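Local structure of butyrophilin subfamily 1 member A1 (Bos taurus, 4HH8) at residues A[15-20]-A[117-122]; A[43-48]-A[86-91]; A[47-52]-A[110-115]; A[59-64]-A[81-86]. The protein probably takes part in milk-fat droplet secretion and probably restrains T-cell activation, this chain being its extracellular part with two immunoglobulin-like domains. The protein carries 1 engineered substitution. One frame throughout, in Å; residues are numbered along the deposited sequence.

Interaction 1 (A[15-20]-A[117-122]); sequences FDVIGP and NYEEAI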
loop_
_atom_site.group_PDB
_atom_site.type_symbol
_atom_site.label_atom_id
_atom_site.label_comp_id
_atom_site.label_asym_id
_atom_site.label_seq_id
_atom_site.Cartn_x
_atom_site.Cartn_y
_atom_site.Cartn_z
ATOM N N PHE A 15 -5.815 22.324 22.911
ATOM C CA PHE A 15 -5.637 20.907 22.629
ATOM C C PHE A 15 -4.730 20.731 21.431
ATOM O O PHE A 15 -4.600 21.640 20.605
ATOM C CB PHE A 15 -6.988 20.232 22.332
ATOM C CG PHE A 15 -7.735 20.812 21.147
ATOM C CD1 PHE A 15 -7.393 20.469 19.840
ATOM C CD2 PHE A 15 -8.806 21.674 21.341
ATOM C CE1 PHE A 15 -8.100 20.990 18.743
ATOM C CE2 PHE A 15 -9.532 22.197 20.247
ATOM C CZ PHE A 15 -9.172 21.853 18.955
ATOM N N ASP A 16 -4.119 19.556 21.334
ATOM C CA ASP A 16 -3.449 19.173 20.092
ATOM C C ASP A 16 -4.049 17.899 19.507
ATOM O O ASP A 16 -4.803 17.158 20.161
ATOM C CB ASP A 16 -1.914 19.034 20.261
ATOM C CG ASP A 16 -1.243 20.356 20.659
ATOM O OD1 ASP A 16 -1.333 21.348 19.879
ATOM O OD2 ASP A 16 -0.633 20.405 21.766
ATOM N N VAL A 17 -3.706 17.684 18.251
ATOM C CA VAL A 17 -4.162 16.548 17.474
ATOM C C VAL A 17 -2.892 15.802 17.084
ATOM O O VAL A 17 -2.020 16.373 16.463
ATOM C CB VAL A 17 -4.919 17.005 16.213
ATOM C CG1 VAL A 17 -5.116 15.828 15.260
ATOM C CG2 VAL A 17 -6.232 17.591 16.582
ATOM N N ILE A 18 -2.814 14.530 17.460
ATOM C CA ILE A 18 -1.660 13.700 17.188
ATOM C C ILE A 18 -1.973 12.625 16.154
ATOM O O ILE A 18 -2.952 11.909 16.295
ATOM C CB ILE A 18 -1.185 12.985 18.484
ATOM C CG1 ILE A 18 -1.185 13.947 19.669
ATOM C CG2 ILE A 18 0.242 12.420 18.292
ATOM C CD1 ILE A 18 -0.847 13.278 20.996
ATOM N N GLY A 19 -1.134 12.482 15.130
ATOM C CA GLY A 19 -1.283 11.369 14.191
ATOM C C GLY A 19 -0.479 10.151 14.634
ATOM O O GLY A 19 0.236 10.214 15.625
ATOM N N PRO A 20 -0.598 9.022 13.918
ATOM C CA PRO A 20 0.164 7.835 14.376
ATOM C C PRO A 20 1.684 7.987 14.256
ATOM O O PRO A 20 2.158 8.751 13.407
ATOM C CB PRO A 20 -0.330 6.701 13.460
ATOM C CG PRO A 20 -1.484 7.294 12.641
ATOM C CD PRO A 20 -1.342 8.776 12.666
ATOM N N ASN A 117 -11.265 27.069 17.919
ATOM C CA ASN A 117 -10.050 26.289 18.140
ATOM C C ASN A 117 -9.988 25.089 17.188
ATOM O O ASN A 117 -10.874 24.229 17.185
ATOM C CB ASN A 117 -9.982 25.786 19.584
ATOM C CG ASN A 117 -10.226 26.889 20.630
ATOM O OD1 ASN A 117 -9.613 27.947 20.596
ATOM N ND2 ASN A 117 -11.096 26.606 21.583
ATOM N N TYR A 118 -8.940 25.040 16.380
ATOM C CA TYR A 118 -8.699 23.889 15.525
ATOM C C TYR A 118 -7.246 23.460 15.606
ATOM O O TYR A 118 -6.369 24.271 15.914
ATOM C CB TYR A 118 -9.078 24.186 14.074
ATOM C CG TYR A 118 -8.426 25.437 13.509
ATOM C CD1 TYR A 118 -7.263 25.365 12.733
ATOM C CD2 TYR A 118 -8.982 26.702 13.753
ATOM C CE1 TYR A 118 -6.658 26.534 12.213
ATOM C CE2 TYR A 118 -8.391 27.870 13.250
ATOM C CZ TYR A 118 -7.236 27.784 12.481
ATOM O OH TYR A 118 -6.683 28.955 11.988
ATOM N N GLU A 119 -7.011 22.177 15.333
ATOM C CA GLU A 119 -5.676 21.627 15.189
ATOM C C GLU A 119 -5.722 20.438 14.229
ATOM O O GLU A 119 -6.797 19.898 13.948
ATOM C CB GLU A 119 -5.094 21.225 16.549
ATOM C CG GLU A 119 -3.645 20.711 16.492
ATOM C CD GLU A 119 -2.653 21.745 15.978
ATOM O OE1 GLU A 119 -2.262 22.620 16.781
ATOM O OE2 GLU A 119 -2.262 21.675 14.778
ATOM N N GLU A 120 -4.558 20.054 13.715
ATOM C CA GLU A 120 -4.462 18.953 12.760
ATOM C C GLU A 120 -3.153 18.148 12.797
ATOM O O GLU A 120 -2.126 18.566 13.370
ATOM C CB GLU A 120 -4.751 19.441 11.342
ATOM C CG GLU A 120 -3.706 20.402 10.839
ATOM C CD GLU A 120 -3.981 20.837 9.434
ATOM O OE1 GLU A 120 -4.854 21.709 9.242
ATOM O OE2 GLU A 120 -3.315 20.310 8.521
ATOM N N ALA A 121 -3.218 16.967 12.182
ATOM C CA ALA A 121 -2.085 16.064 12.116
ATOM C C ALA A 121 -2.136 15.346 10.800
ATOM O O ALA A 121 -3.033 15.578 10.005
ATOM C CB ALA A 121 -2.118 15.077 13.263
ATOM N N ILE A 122 -1.172 14.463 10.591
ATOM C CA ILE A 122 -0.938 13.807 9.322
ATOM C C ILE A 122 -1.016 12.320 9.576
ATOM O O ILE A 122 -0.487 11.851 10.573
ATOM C CB ILE A 122 0.469 14.197 8.778
ATOM C CG1 ILE A 122 0.448 15.653 8.306
ATOM C CG2 ILE A 122 0.955 13.274 7.643
ATOM C CD1 ILE A 122 1.819 16.261 8.045
HETATM O O HOH W 1 -0.493 18.684 15.546
#
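Glu120 O and Val17 O, two carbonyl oxygens that cannot bond one another, are joined by a single water that donates to both, at 2.7 Å from Glu120 O and 2.9 Å from Val17 O. The two strand pieces run almost parallel, 16° apart, yet no direct hydrogen bond links them, so the water makes the polar connection and van der Waals contacts do most of the rest. Val17 faces the partner strand and splits its methyls: CG2 rests 3.5 Å from Glu119 O, while CG1 lies 3.7 Å from Ala121 CB. That alanine methyl also reaches up to Gly19 N, at 3.3 Å. At this backbone geometry a CB on Gly19 would probably clash with Ile122 O. With chi1 at 60°, the Phe15 ring sits between its own backbone N and carbonyl carbon and reaches the start of segment 117-122, where Asn117 O meets the ring edge, 3.4 Å from CZ. Glu119 bends at chi2 so that OE2 accepts from Glu120 N at 3.0 Å, an almost straight bond (170°) made on the anti side of the carboxylate. OE1 is left near the carboxylate of Asp16, a like-charge approach that is likely to be mildly unfavourable. The two strands belong to different sheets: 16-18 bonds to strand 32-39, and 117-122 to strand 106-114, with Val17 touching Leu38, Cys110 and Phe112 between them.

Interaction 2 (A[43-48]-A[86-91]); sequences SAKGME and DHIAEG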
loop_
_atom_site.group_PDB
_atom_site.type_symbol
_atom_site.label_atom_id
_atom_site.label_comp_id
_atom_site.label_asym_id
_atom_site.label_seq_id
_atom_site.Cartn_x
_atom_site.Cartn_y
_atom_site.Cartn_z
ATOM N N SER A 43 -12.793 14.368 25.583
ATOM C CA SER A 43 -13.816 13.960 24.615
ATOM C C SER A 43 -13.774 14.746 23.319
ATOM O O SER A 43 -13.630 15.952 23.330
ATOM C CB SER A 43 -15.221 14.100 25.166
ATOM O OG SER A 43 -16.142 13.720 24.144
ATOM N N ALA A 44 -13.893 14.042 22.206
ATOM C CA ALA A 44 -14.022 14.691 20.904
ATOM C C ALA A 44 -15.494 14.700 20.389
ATOM O O ALA A 44 -15.726 15.186 19.282
ATOM C CB ALA A 44 -13.064 14.048 19.857
ATOM N N LYS A 45 -16.446 14.177 21.182
ATOM C CA LYS A 45 -17.892 14.123 20.785
ATOM C C LYS A 45 -18.430 15.494 20.436
ATOM O O LYS A 45 -18.310 16.404 21.245
ATOM C CB LYS A 45 -18.787 13.555 21.905
ATOM C CG LYS A 45 -18.617 12.061 22.148
ATOM C CD LYS A 45 -19.739 11.490 23.025
ATOM C CE LYS A 45 -19.249 10.262 23.783
ATOM N NZ LYS A 45 -20.038 10.031 25.037
ATOM N N GLY A 46 -19.005 15.660 19.242
ATOM C CA GLY A 46 -19.612 16.954 18.851
ATOM C C GLY A 46 -18.692 17.924 18.141
ATOM O O GLY A 46 -19.116 19.006 17.733
HETATM N N MSE A 47 -17.423 17.549 17.995
HETATM C CA MSE A 47 -16.442 18.386 17.327
HETATM C C MSE A 47 -16.573 18.215 15.828
HETATM O O MSE A 47 -17.115 17.233 15.368
HETATM C CB MSE A 47 -15.030 17.966 17.734
HETATM C CG MSE A 47 -14.644 18.413 19.115
HETATM SE SE MSE A 47 -12.713 18.219 19.376
HETATM C CE MSE A 47 -12.002 19.739 18.434
ATOM N N GLU A 48 -16.062 19.158 15.067
ATOM C CA GLU A 48 -15.901 18.912 13.658
ATOM C C GLU A 48 -14.660 18.054 13.468
ATOM O O GLU A 48 -13.556 18.466 13.842
ATOM C CB GLU A 48 -15.784 20.215 12.846
ATOM C CG GLU A 48 -15.438 19.980 11.356
ATOM C CD GLU A 48 -15.194 21.278 10.574
ATOM O OE1 GLU A 48 -15.933 22.251 10.807
ATOM O OE2 GLU A 48 -14.267 21.323 9.721
ATOM N N ASP A 86 -15.347 4.134 19.038
ATOM C CA ASP A 86 -15.392 3.397 20.323
ATOM C C ASP A 86 -14.803 4.246 21.454
ATOM O O ASP A 86 -15.231 4.148 22.595
ATOM C CB ASP A 86 -14.563 2.081 20.287
ATOM C CG ASP A 86 -14.600 1.361 18.942
ATOM O OD1 ASP A 86 -15.682 1.305 18.300
ATOM O OD2 ASP A 86 -13.530 0.814 18.543
ATOM N N HIS A 87 -13.784 5.038 21.126
ATOM C CA HIS A 87 -12.970 5.727 22.115
ATOM C C HIS A 87 -13.089 7.239 21.982
ATOM O O HIS A 87 -12.220 7.976 22.438
ATOM C CB HIS A 87 -11.493 5.322 21.940
ATOM C CG HIS A 87 -11.233 3.865 22.165
ATOM N ND1 HIS A 87 -11.449 3.248 23.383
ATOM C CD2 HIS A 87 -10.759 2.904 21.333
ATOM C CE1 HIS A 87 -11.134 1.966 23.287
ATOM N NE2 HIS A 87 -10.720 1.730 22.054
ATOM N N ILE A 88 -14.146 7.709 21.325
ATOM C CA ILE A 88 -14.300 9.145 21.093
ATOM C C ILE A 88 -14.356 9.963 22.384
ATOM O O ILE A 88 -13.878 11.118 22.433
ATOM C CB ILE A 88 -15.520 9.445 20.165
ATOM C CG1 ILE A 88 -15.466 10.882 19.632
ATOM C CG2 ILE A 88 -16.888 9.034 20.858
ATOM C CD1 ILE A 88 -16.627 11.188 18.637
ATOM N N ALA A 89 -14.905 9.376 23.432
ATOM C CA ALA A 89 -15.017 10.078 24.698
ATOM C C ALA A 89 -13.668 10.368 25.340
ATOM O O ALA A 89 -13.575 11.193 26.257
ATOM C CB ALA A 89 -15.903 9.324 25.682
ATOM N N GLU A 90 -12.622 9.709 24.872
ATOM C CA GLU A 90 -11.285 10.085 25.323
ATOM C C GLU A 90 -10.466 10.730 24.212
ATOM O O GLU A 90 -9.248 10.950 24.367
ATOM C CB GLU A 90 -10.556 8.913 25.986
ATOM C CG GLU A 90 -10.057 7.832 25.040
ATOM C CD GLU A 90 -9.325 6.719 25.795
ATOM O OE1 GLU A 90 -8.192 6.982 26.268
ATOM O OE2 GLU A 90 -9.891 5.594 25.922
ATOM N N GLY A 91 -11.126 11.052 23.099
ATOM C CA GLY A 91 -10.501 11.890 22.087
ATOM C C GLY A 91 -9.864 11.121 20.947
ATOM O O GLY A 91 -9.249 11.706 20.078
#
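Ala44 N donates to Ile88 O at 2.9 Å with an almost straight bond (178°), the hydrogen bond that ties the two loops together. Ile88 O accepts a second hydrogen bond, from Gly91 N, at 2.8 Å, and the two donors come from opposite faces of the carbonyl plane, which fixes this peptide group firmly. Further hydrogen bonds shape the 43-48 loop on its own. In a side-chain-to-backbone bond, Ser43 OG accepts from Lys45 N at 3.0 Å in an ST turn, its hydroxyl lying anti to the backbone N (chi1 178°), and a type II turn follows from Ala44 to Met47, with the left-handed conformation of Gly46 suited to its third position. Weaker is the carbon donor: Ser43 CA lies 3.6 Å from Ile88 O. The apolar contacts centre on Ile88, whose CG1 branch reaches Ala44 CB at 4.0 Å, while CG2 meets Lys45 CG at 3.7 Å. Farther along, the extended lysine chain passes over Ala89, with Lys45 CE 4.0 Å from Ala89 CB. An alanine in place of Ile88 removes both branches and would probably open a gap beside Ala44 CB and under the Lys45 chain, leaving that chain freer to turn. Topologically this joins the loop between strands 32-39 and 48-52, the CDR1-like loop of a V-set domain, to the one between strands 81-85 and 92-97; Ala44 also packs on Leu38, and Ile88 on Val93.

Interaction 3 (A[47-52]-A[110-115]); sequences MELRWF and CFFRQD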
loop_
_atom_site.group_PDB
_atom_site.type_symbol
_atom_site.label_atom_id
_atom_site.label_comp_id
_atom_site.label_asym_id
_atom_site.label_seq_id
_atom_site.Cartn_x
_atom_site.Cartn_y
_atom_site.Cartn_z
HETATM N N MSE A 47 -17.423 17.549 17.995
HETATM C CA MSE A 47 -16.442 18.386 17.327
HETATM C C MSE A 47 -16.573 18.215 15.828
HETATM O O MSE A 47 -17.115 17.233 15.368
HETATM C CB MSE A 47 -15.030 17.966 17.734
HETATM C CG MSE A 47 -14.644 18.413 19.115
HETATM SE SE MSE A 47 -12.713 18.219 19.376
HETATM C CE MSE A 47 -12.002 19.739 18.434
ATOM N N GLU A 48 -16.062 19.158 15.067
ATOM C CA GLU A 48 -15.901 18.912 13.658
ATOM C C GLU A 48 -14.660 18.054 13.468
ATOM O O GLU A 48 -13.556 18.466 13.842
ATOM C CB GLU A 48 -15.784 20.215 12.846
ATOM C CG GLU A 48 -15.438 19.980 11.356
ATOM C CD GLU A 48 -15.194 21.278 10.574
ATOM O OE1 GLU A 48 -15.933 22.251 10.807
ATOM O OE2 GLU A 48 -14.267 21.323 9.721
ATOM N N LEU A 49 -14.881 16.872 12.895
ATOM C CA LEU A 49 -13.848 15.896 12.522
ATOM C C LEU A 49 -13.765 15.840 11.002
ATOM O O LEU A 49 -14.736 15.446 10.374
ATOM C CB LEU A 49 -14.212 14.504 13.050
ATOM C CG LEU A 49 -14.568 14.427 14.550
ATOM C CD1 LEU A 49 -15.085 13.067 14.937
ATOM C CD2 LEU A 49 -13.412 14.843 15.485
ATOM N N ARG A 50 -12.637 16.233 10.416
ATOM C CA ARG A 50 -12.488 16.253 8.961
ATOM C C ARG A 50 -11.236 15.492 8.540
ATOM O O ARG A 50 -10.142 15.815 8.995
ATOM C CB ARG A 50 -12.378 17.692 8.449
ATOM C CG ARG A 50 -12.257 17.799 6.927
ATOM C CD ARG A 50 -11.937 19.233 6.429
ATOM N NE ARG A 50 -13.053 20.125 6.733
ATOM C CZ ARG A 50 -14.032 20.461 5.895
ATOM N NH1 ARG A 50 -14.063 20.003 4.641
ATOM N NH2 ARG A 50 -15.000 21.263 6.326
ATOM N N TRP A 51 -11.373 14.491 7.692
ATOM C CA TRP A 51 -10.188 13.911 7.058
ATOM C C TRP A 51 -10.166 14.379 5.613
ATOM O O TRP A 51 -11.208 14.430 4.953
ATOM C CB TRP A 51 -10.227 12.387 7.118
ATOM C CG TRP A 51 -9.645 11.782 8.340
ATOM C CD1 TRP A 51 -8.485 11.105 8.425
ATOM C CD2 TRP A 51 -10.221 11.761 9.649
ATOM N NE1 TRP A 51 -8.290 10.652 9.701
ATOM C CE2 TRP A 51 -9.344 11.043 10.474
ATOM C CE3 TRP A 51 -11.431 12.222 10.182
ATOM C CZ2 TRP A 51 -9.591 10.814 11.827
ATOM C CZ3 TRP A 51 -11.692 11.999 11.533
ATOM C CH2 TRP A 51 -10.760 11.294 12.343
ATOM N N PHE A 52 -8.993 14.762 5.121
ATOM C CA PHE A 52 -8.889 15.217 3.743
ATOM C C PHE A 52 -7.525 14.883 3.172
ATOM O O PHE A 52 -6.598 14.493 3.905
ATOM C CB PHE A 52 -9.220 16.718 3.622
ATOM C CG PHE A 52 -8.246 17.640 4.332
ATOM C CD1 PHE A 52 -7.192 18.227 3.634
ATOM C CD2 PHE A 52 -8.405 17.941 5.684
ATOM C CE1 PHE A 52 -6.304 19.079 4.249
ATOM C CE2 PHE A 52 -7.534 18.806 6.324
ATOM C CZ PHE A 52 -6.472 19.393 5.595
ATOM N N CYS A 110 -5.840 14.927 9.329
ATOM C CA CYS A 110 -7.001 14.871 10.230
ATOM C C CYS A 110 -7.135 16.163 10.992
ATOM O O CYS A 110 -6.229 16.551 11.735
ATOM C CB CYS A 110 -6.891 13.722 11.214
ATOM S SG CYS A 110 -5.346 13.771 12.192
ATOM N N PHE A 111 -8.296 16.789 10.840
ATOM C CA PHE A 111 -8.574 18.094 11.394
ATOM C C PHE A 111 -9.724 17.983 12.407
ATOM O O PHE A 111 -10.767 17.403 12.102
ATOM C CB PHE A 111 -8.941 18.983 10.212
ATOM C CG PHE A 111 -9.323 20.381 10.566
ATOM C CD1 PHE A 111 -8.343 21.366 10.733
ATOM C CD2 PHE A 111 -10.664 20.748 10.632
ATOM C CE1 PHE A 111 -8.703 22.679 11.017
ATOM C CE2 PHE A 111 -11.043 22.047 10.916
ATOM C CZ PHE A 111 -10.059 23.024 11.107
ATOM N N PHE A 112 -9.499 18.526 13.604
ATOM C CA PHE A 112 -10.464 18.568 14.708
ATOM C C PHE A 112 -10.769 20.033 14.989
ATOM O O PHE A 112 -9.844 20.791 15.210
ATOM C CB PHE A 112 -9.844 18.022 15.986
ATOM C CG PHE A 112 -9.707 16.546 16.028
ATOM C CD1 PHE A 112 -10.376 15.813 16.991
ATOM C CD2 PHE A 112 -8.876 15.880 15.143
ATOM C CE1 PHE A 112 -10.230 14.430 17.052
ATOM C CE2 PHE A 112 -8.744 14.499 15.187
ATOM C CZ PHE A 112 -9.410 13.778 16.129
ATOM N N ARG A 113 -12.046 20.420 15.017
ATOM C CA ARG A 113 -12.424 21.795 15.354
ATOM C C ARG A 113 -13.547 21.882 16.384
ATOM O O ARG A 113 -14.569 21.209 16.252
ATOM C CB ARG A 113 -12.833 22.606 14.112
ATOM C CG ARG A 113 -13.689 23.880 14.463
ATOM C CD ARG A 113 -14.159 24.682 13.249
ATOM N NE ARG A 113 -13.011 25.312 12.614
ATOM C CZ ARG A 113 -13.054 26.094 11.535
ATOM N NH1 ARG A 113 -14.217 26.381 10.926
ATOM N NH2 ARG A 113 -11.918 26.594 11.056
ATOM N N GLN A 114 -13.342 22.724 17.398
ATOM C CA GLN A 114 -14.409 23.157 18.296
ATOM C C GLN A 114 -14.469 24.690 18.288
ATOM O O GLN A 114 -13.534 25.362 18.726
ATOM C CB GLN A 114 -14.209 22.610 19.707
ATOM C CG GLN A 114 -15.509 22.426 20.482
ATOM C CD GLN A 114 -15.274 21.786 21.855
ATOM O OE1 GLN A 114 -14.493 22.300 22.679
ATOM N NE2 GLN A 114 -15.940 20.655 22.104
ATOM N N ASP A 115 -15.580 25.217 17.767
ATOM C CA ASP A 115 -15.758 26.646 17.449
ATOM C C ASP A 115 -14.565 27.283 16.736
ATOM O O ASP A 115 -14.366 27.074 15.532
ATOM C CB ASP A 115 -16.115 27.459 18.689
ATOM C CG ASP A 115 -17.321 26.920 19.409
ATOM O OD1 ASP A 115 -18.372 26.681 18.759
ATOM O OD2 ASP A 115 -17.224 26.756 20.642
#
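Arg113 N donates to Glu48 O at 2.7 Å, and Glu48 N returns a bond to Arg113 O; Arg50 and Phe111 form the next hydrogen-bonded pair, Arg50 N lying 2.8 Å from Phe111 O and Phe111 N returning a bond to Arg50 O. The non-hydrogen-bonded pairs, Leu49 with Phe112 and Trp51 with Cys110, send their side chains inward. Leu49 CD2 sits over the face of the Phe112 ring, 3.9 Å from its centroid, in a CH-pi contact. Met47, a selenomethionine just before the strand, brings SE to the edge of the same ring at 5.5 Å from the centroid, a Met-aromatic arrangement. Cys110 CB lies over the face of the five-membered ring of Trp51, 3.7 Å from Trp51 NE1. With SG set between the backbone N and carbonyl carbon (chi1 56°), Cys110 directs its sulfur to Cys36 on strand 32-39, in the disulfide that joins the two sheets. On the outer face, Glu48 OE2 meets Arg50 NE at 3.4 Å in a salt bridge whose hydrogen bonds are weak, and the same oxygen touches the Phe111 ring at its edge, 3.5 Å from CE2. Arg50 NH1 finds a stronger partner in Val56 O. The chemistry thus divides by face: tryptophan packed against the intersheet disulfide inside, the hallmark core of an immunoglobulin domain, and loosely paired charges outside.

Interaction 4 (A[59-64]-A[81-86]); sequences AVFLSR and VSLVED. Unlike the reference sequence in segment 59-64: Leu62 (reference Val).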
loop_
_atom_site.group_PDB
_atom_site.type_symbol
_atom_site.label_atom_id
_atom_site.label_comp_id
_atom_site.label_asym_id
_atom_site.label_seq_id
_atom_site.Cartn_x
_atom_site.Cartn_y
_atom_site.Cartn_z
ATOM N N ALA A 59 -13.947 16.673 1.305
ATOM C CA ALA A 59 -13.124 15.930 2.241
ATOM C C ALA A 59 -13.282 14.443 1.991
ATOM O O ALA A 59 -14.191 14.025 1.284
ATOM C CB ALA A 59 -13.524 16.266 3.676
ATOM N N VAL A 60 -12.356 13.657 2.541
ATOM C CA VAL A 60 -12.483 12.209 2.578
ATOM C C VAL A 60 -13.656 11.831 3.500
ATOM O O VAL A 60 -14.451 10.941 3.181
ATOM C CB VAL A 60 -11.147 11.569 3.084
ATOM C CG1 VAL A 60 -11.303 10.062 3.354
ATOM C CG2 VAL A 60 -10.066 11.817 2.092
ATOM N N PHE A 61 -13.727 12.495 4.655
ATOM C CA PHE A 61 -14.741 12.225 5.669
ATOM C C PHE A 61 -14.978 13.505 6.486
ATOM O O PHE A 61 -14.033 14.254 6.823
ATOM C CB PHE A 61 -14.387 11.037 6.576
ATOM C CG PHE A 61 -15.390 10.822 7.679
ATOM C CD1 PHE A 61 -16.526 10.049 7.467
ATOM C CD2 PHE A 61 -15.248 11.466 8.890
ATOM C CE1 PHE A 61 -17.483 9.899 8.472
ATOM C CE2 PHE A 61 -16.217 11.334 9.882
ATOM C CZ PHE A 61 -17.333 10.547 9.678
ATOM N N LEU A 62 -16.250 13.797 6.724
ATOM C CA LEU A 62 -16.621 14.976 7.485
ATOM C C LEU A 62 -17.782 14.674 8.435
ATOM O O LEU A 62 -18.850 14.203 8.019
ATOM C CB LEU A 62 -16.909 16.176 6.577
ATOM C CG LEU A 62 -17.196 17.491 7.308
ATOM C CD1 LEU A 62 -16.067 17.900 8.278
ATOM C CD2 LEU A 62 -17.556 18.671 6.341
ATOM N N SER A 63 -17.531 14.873 9.723
ATOM C CA SER A 63 -18.590 14.867 10.728
ATOM C C SER A 63 -18.693 16.262 11.311
ATOM O O SER A 63 -17.667 16.873 11.631
ATOM C CB SER A 63 -18.258 13.902 11.842
ATOM O OG SER A 63 -19.367 13.738 12.691
ATOM N N ARG A 64 -19.907 16.783 11.420
ATOM C CA ARG A 64 -20.187 17.968 12.262
ATOM C C ARG A 64 -21.379 17.703 13.155
ATOM O O ARG A 64 -22.322 17.024 12.759
ATOM C CB ARG A 64 -20.497 19.203 11.431
ATOM C CG ARG A 64 -19.285 19.953 10.934
ATOM C CD ARG A 64 -19.684 21.399 10.548
ATOM N NE ARG A 64 -18.960 21.821 9.345
ATOM C CZ ARG A 64 -19.405 21.652 8.100
ATOM N NH1 ARG A 64 -20.585 21.089 7.877
ATOM N NH2 ARG A 64 -18.661 22.051 7.074
ATOM N N VAL A 81 -16.646 5.293 3.570
ATOM C CA VAL A 81 -16.000 5.882 4.753
ATOM C C VAL A 81 -16.953 5.944 5.939
ATOM O O VAL A 81 -18.162 6.112 5.767
ATOM C CB VAL A 81 -15.450 7.314 4.495
ATOM C CG1 VAL A 81 -14.368 7.299 3.434
ATOM C CG2 VAL A 81 -16.576 8.278 4.089
ATOM N N SER A 82 -16.404 5.798 7.141
ATOM C CA SER A 82 -17.174 5.849 8.385
ATOM C C SER A 82 -16.259 6.138 9.555
ATOM O O SER A 82 -15.081 5.824 9.522
ATOM C CB SER A 82 -17.983 4.553 8.640
ATOM O OG SER A 82 -17.142 3.425 8.837
ATOM N N LEU A 83 -16.837 6.703 10.609
ATOM C CA LEU A 83 -16.106 7.133 11.768
ATOM C C LEU A 83 -16.004 5.960 12.688
ATOM O O LEU A 83 -17.010 5.309 12.964
ATOM C CB LEU A 83 -16.886 8.244 12.476
ATOM C CG LEU A 83 -16.186 8.949 13.633
ATOM C CD1 LEU A 83 -14.854 9.562 13.175
ATOM C CD2 LEU A 83 -17.140 9.975 14.209
ATOM N N VAL A 84 -14.786 5.664 13.129
ATOM C CA VAL A 84 -14.574 4.748 14.250
ATOM C C VAL A 84 -14.511 5.602 15.533
ATOM O O VAL A 84 -13.726 6.557 15.628
ATOM C CB VAL A 84 -13.311 3.903 14.077
ATOM C CG1 VAL A 84 -13.125 2.936 15.291
ATOM C CG2 VAL A 84 -13.368 3.129 12.760
ATOM N N GLU A 85 -15.358 5.273 16.498
ATOM C CA GLU A 85 -15.576 6.142 17.647
ATOM C C GLU A 85 -15.787 5.394 18.948
ATOM O O GLU A 85 -16.313 5.971 19.887
ATOM C CB GLU A 85 -16.785 7.057 17.380
ATOM C CG GLU A 85 -18.079 6.275 17.098
ATOM C CD GLU A 85 -19.256 7.152 16.696
ATOM O OE1 GLU A 85 -19.404 8.291 17.205
ATOM O OE2 GLU A 85 -20.058 6.674 15.854
ATOM N N ASP A 86 -15.347 4.134 19.038
ATOM C CA ASP A 86 -15.392 3.397 20.323
ATOM C C ASP A 86 -14.803 4.246 21.454
ATOM O O ASP A 86 -15.231 4.148 22.595
ATOM C CB ASP A 86 -14.563 2.081 20.287
ATOM C CG ASP A 86 -14.600 1.361 18.942
ATOM O OD1 ASP A 86 -15.682 1.305 18.300
ATOM O OD2 ASP A 86 -13.530 0.814 18.543
#
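Phe61 and Val81 are brought together by their first torsions. In Phe61, CG lies anti to the backbone N (chi1 176°), which extends the ring straight across toward strand 81-85, while chi1 of -63° in Val81 places CG2 between its backbone N and carbonyl carbon, turned to meet that ring. The methyl comes in at the ring edge and in its plane, Val81 CG2 being 3.8 Å from Phe61 CD1. At the far end of the ring, CZ lies 3.7 Å from Leu83 CB, so the phenyl group spans two alternate residues of the strand. Val81 serves a second neighbour, with CG2 3.5 Å from Val60 O and CG1 4.1 Å from Val60 CG1. No hydrogen bond crosses this contact, which is mainly van der Waals packing of apolar side chains, the strand axes being 7.7 Å apart and inclined at 54°. A serine at Phe61 would probably open a gap beside Val81 and Leu83 and deprive both of their ring partner. Around this pair, Val95 of strand 92-97 and Glu73 also touch the phenyl ring. Val60 and Phe61 both face Trp51, forming a classic beta bulge at the start of the strand. Facing strands from two different sheets, joined by side-chain packing and not by backbone hydrogen bonds, are typical of a V-set beta sandwich, here where strand C' of one sheet lies against strand D of the other.

How the interactions relate
All four contacts belong to the N-terminal V-type domain, and they contrast in kind: backbone bonding within a sheet in interaction 3, side-chain packing between sheets in interaction 4, a water bridge in interaction 1 and a loop-to-loop backbone bond in interaction 2. Interaction 3 stands in the middle. It is probably hydrogen-bonded to interaction 1 on one flank, with Cys110 N 3.0 Å from Ala121 O, and to interaction 4 on the other, with Trp51 N 2.8 Å from Phe61 O. Interaction 2 shares Met47 and Glu48 with it and touches interaction 1 where Phe15 CZ lies 3.6 Å from Met47 CE. No ligand site is involved; the glycosylation site Asn41 lies just before 43-48.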